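Local coordinates for protein HNH endonuclease (Geobacillus virus E2, PDB 5H0M) that probably nicks DNA as an HNH endonuclease of a thermophilic bacteriophage and binds a zinc ion, at residues Gln77-Glu82 with Ser112-Cys117. Sequence-based numbering, arbitrary orientation.
Sequences QHCLKE and SLCQAC. With ZN (zinc ion), chain B.
Cys79 reaches across to Cys114 and Cys117 through a shared zinc ion, and this junction illustrates how a metal can join two short chain segments. The SG atoms of Cys79 and Cys117 each lie 2.3 Å from the zinc, that of Cys114 2.4 Å, and Cys76 supplies the fourth thiolate. Cys114 sits at the N-cap of helix 115-129, and its chi1 of 73° turns SG back over the start of the helix; from there the sulfur binds the metal and also accepts a hydrogen bond from Cys117 N at 3.4 Å, which would probably temper the negative charge gathered on the thiolates. His78 CB touches Cys117 SG at 3.7 Å, and the ring continues on to Leu113, which brings its CD2 methyl over the centre of one face, 3.6 Å from the ring centroid and 11° off its normal, a CH-pi contact. Two polar partners fix the ring's rotation: NE2 is hydrogen-bonded to Gln111, while ND1 meets, in the ring plane, a water that donates to Cys117 O. On the backbone, Gln77 N gives Ser112 O a nearly straight hydrogen bond of 2.9 Å, tying the start of helix 77-81 to the end of strand 110-113. Cys76 and Cys79 form one CxxC pair and Cys114 and Cys117 the other, together making a Cys4 zinc site within the HNH endonuclease domain, of the His-Me finger clan.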
loop_
_atom_site.group_PDB
_atom_site.type_symbol
_atom_site.label_atom_id
_atom_site.label_comp_id
_atom_site.label_asym_id
_atom_site.label_seq_id
_atom_site.Cartn_x
_atom_site.Cartn_y
_atom_site.Cartn_z
ATOM N N GLN A 77 2.948 -6.270 -9.966
ATOM C CA GLN A 77 1.904 -7.299 -10.077
ATOM C C GLN A 77 0.767 -6.908 -10.995
ATOM O O GLN A 77 0.113 -7.777 -11.556
ATOM C CB GLN A 77 1.396 -7.675 -8.672
ATOM C CG GLN A 77 2.485 -8.269 -7.793
ATOM C CD GLN A 77 3.084 -9.528 -8.384
ATOM O OE1 GLN A 77 4.249 -9.563 -8.805
ATOM N NE2 GLN A 77 2.282 -10.566 -8.450
ATOM N N HIS A 78 0.523 -5.619 -11.171
ATOM C CA HIS A 78 -0.499 -5.192 -12.124
ATOM C C HIS A 78 -0.002 -5.359 -13.541
ATOM O O HIS A 78 -0.720 -5.889 -14.378
ATOM C CB HIS A 78 -0.918 -3.763 -11.847
ATOM C CG HIS A 78 -1.706 -3.626 -10.593
ATOM N ND1 HIS A 78 -2.454 -2.514 -10.312
ATOM C CD2 HIS A 78 -1.901 -4.481 -9.560
ATOM C CE1 HIS A 78 -3.054 -2.672 -9.147
ATOM N NE2 HIS A 78 -2.727 -3.858 -8.669
ATOM N N CYS A 79 1.233 -4.954 -13.801
ATOM C CA CYS A 79 1.837 -5.194 -15.105
ATOM C C CYS A 79 1.869 -6.685 -15.417
ATOM O O CYS A 79 1.538 -7.090 -16.532
ATOM C CB CYS A 79 3.257 -4.628 -15.149
ATOM S SG CYS A 79 3.400 -2.850 -15.439
ATOM N N LEU A 80 2.217 -7.507 -14.435
ATOM C CA LEU A 80 2.294 -8.950 -14.680
ATOM C C LEU A 80 0.935 -9.511 -15.116
ATOM O O LEU A 80 0.851 -10.332 -16.044
ATOM C CB LEU A 80 2.804 -9.681 -13.426
ATOM C CG LEU A 80 3.226 -11.139 -13.601
ATOM C CD1 LEU A 80 4.396 -11.265 -14.559
ATOM C CD2 LEU A 80 3.582 -11.727 -12.241
ATOM N N LYS A 81 -0.129 -9.064 -14.472
ATOM C CA LYS A 81 -1.476 -9.496 -14.845
ATOM C C LYS A 81 -1.885 -9.044 -16.222
ATOM O O LYS A 81 -2.670 -9.728 -16.882
ATOM C CB LYS A 81 -2.471 -9.073 -13.792
ATOM C CG LYS A 81 -2.236 -9.905 -12.540
ATOM C CD LYS A 81 -3.139 -9.586 -11.364
ATOM C CE LYS A 81 -2.475 -10.031 -10.062
ATOM N NZ LYS A 81 -3.409 -10.211 -8.918
ATOM N N GLU A 82 -1.311 -7.933 -16.666
ATOM C CA GLU A 82 -1.483 -7.411 -18.023
ATOM C C GLU A 82 -0.428 -7.938 -18.991
ATOM O O GLU A 82 -0.242 -7.385 -20.072
ATOM C CB GLU A 82 -1.447 -5.883 -17.989
ATOM C CG GLU A 82 -2.604 -5.310 -17.201
ATOM C CD GLU A 82 -2.570 -3.796 -17.132
ATOM O OE1 GLU A 82 -1.503 -3.237 -16.827
ATOM O OE2 GLU A 82 -3.621 -3.175 -17.369
ATOM N N SER A 112 3.349 -5.286 -4.916
ATOM C CA SER A 112 4.473 -4.559 -5.487
ATOM C C SER A 112 4.028 -3.944 -6.807
ATOM O O SER A 112 3.423 -4.638 -7.631
ATOM C CB SER A 112 5.629 -5.521 -5.756
ATOM O OG SER A 112 5.977 -6.248 -4.578
ATOM N N LEU A 113 4.311 -2.649 -6.990
ATOM C CA LEU A 113 3.836 -1.874 -8.152
ATOM C C LEU A 113 4.940 -1.014 -8.734
ATOM O O LEU A 113 5.828 -0.555 -8.020
ATOM C CB LEU A 113 2.680 -0.941 -7.771
ATOM C CG LEU A 113 1.400 -1.590 -7.214
ATOM C CD1 LEU A 113 0.405 -0.505 -6.860
ATOM C CD2 LEU A 113 0.805 -2.573 -8.206
ATOM N N CYS A 114 4.861 -0.803 -10.049
ATOM C CA CYS A 114 5.656 0.220 -10.710
ATOM C C CYS A 114 5.000 1.579 -10.479
ATOM O O CYS A 114 3.891 1.678 -9.962
ATOM C CB CYS A 114 5.793 -0.078 -12.209
ATOM S SG CYS A 114 4.314 0.196 -13.187
ATOM N N GLN A 115 5.692 2.649 -10.838
ATOM C CA GLN A 115 5.149 3.980 -10.608
ATOM C C GLN A 115 3.862 4.223 -11.390
ATOM O O GLN A 115 2.914 4.809 -10.878
ATOM C CB GLN A 115 6.180 5.045 -10.969
ATOM C CG GLN A 115 5.595 6.440 -10.983
ATOM C CD GLN A 115 6.629 7.485 -11.265
ATOM O OE1 GLN A 115 7.823 7.249 -11.081
ATOM N NE2 GLN A 115 6.179 8.659 -11.692
ATOM N N ALA A 116 3.838 3.819 -12.654
ATOM C CA ALA A 116 2.668 4.032 -13.489
ATOM C C ALA A 116 1.448 3.326 -12.933
ATOM O O ALA A 116 0.354 3.884 -12.921
ATOM C CB ALA A 116 2.925 3.608 -14.931
ATOM N N CYS A 117 1.634 2.092 -12.463
ATOM C CA CYS A 117 0.531 1.350 -11.863
ATOM C C CYS A 117 0.122 1.935 -10.518
ATOM O O CYS A 117 -1.045 1.941 -10.188
ATOM C CB CYS A 117 0.877 -0.125 -11.744
ATOM S SG CYS A 117 0.867 -0.934 -13.371
HETATM ZN ZN ZN B . 3.043 -1.765 -13.453
HETATM O O HOH W 1 -2.631 0.003 -11.470
#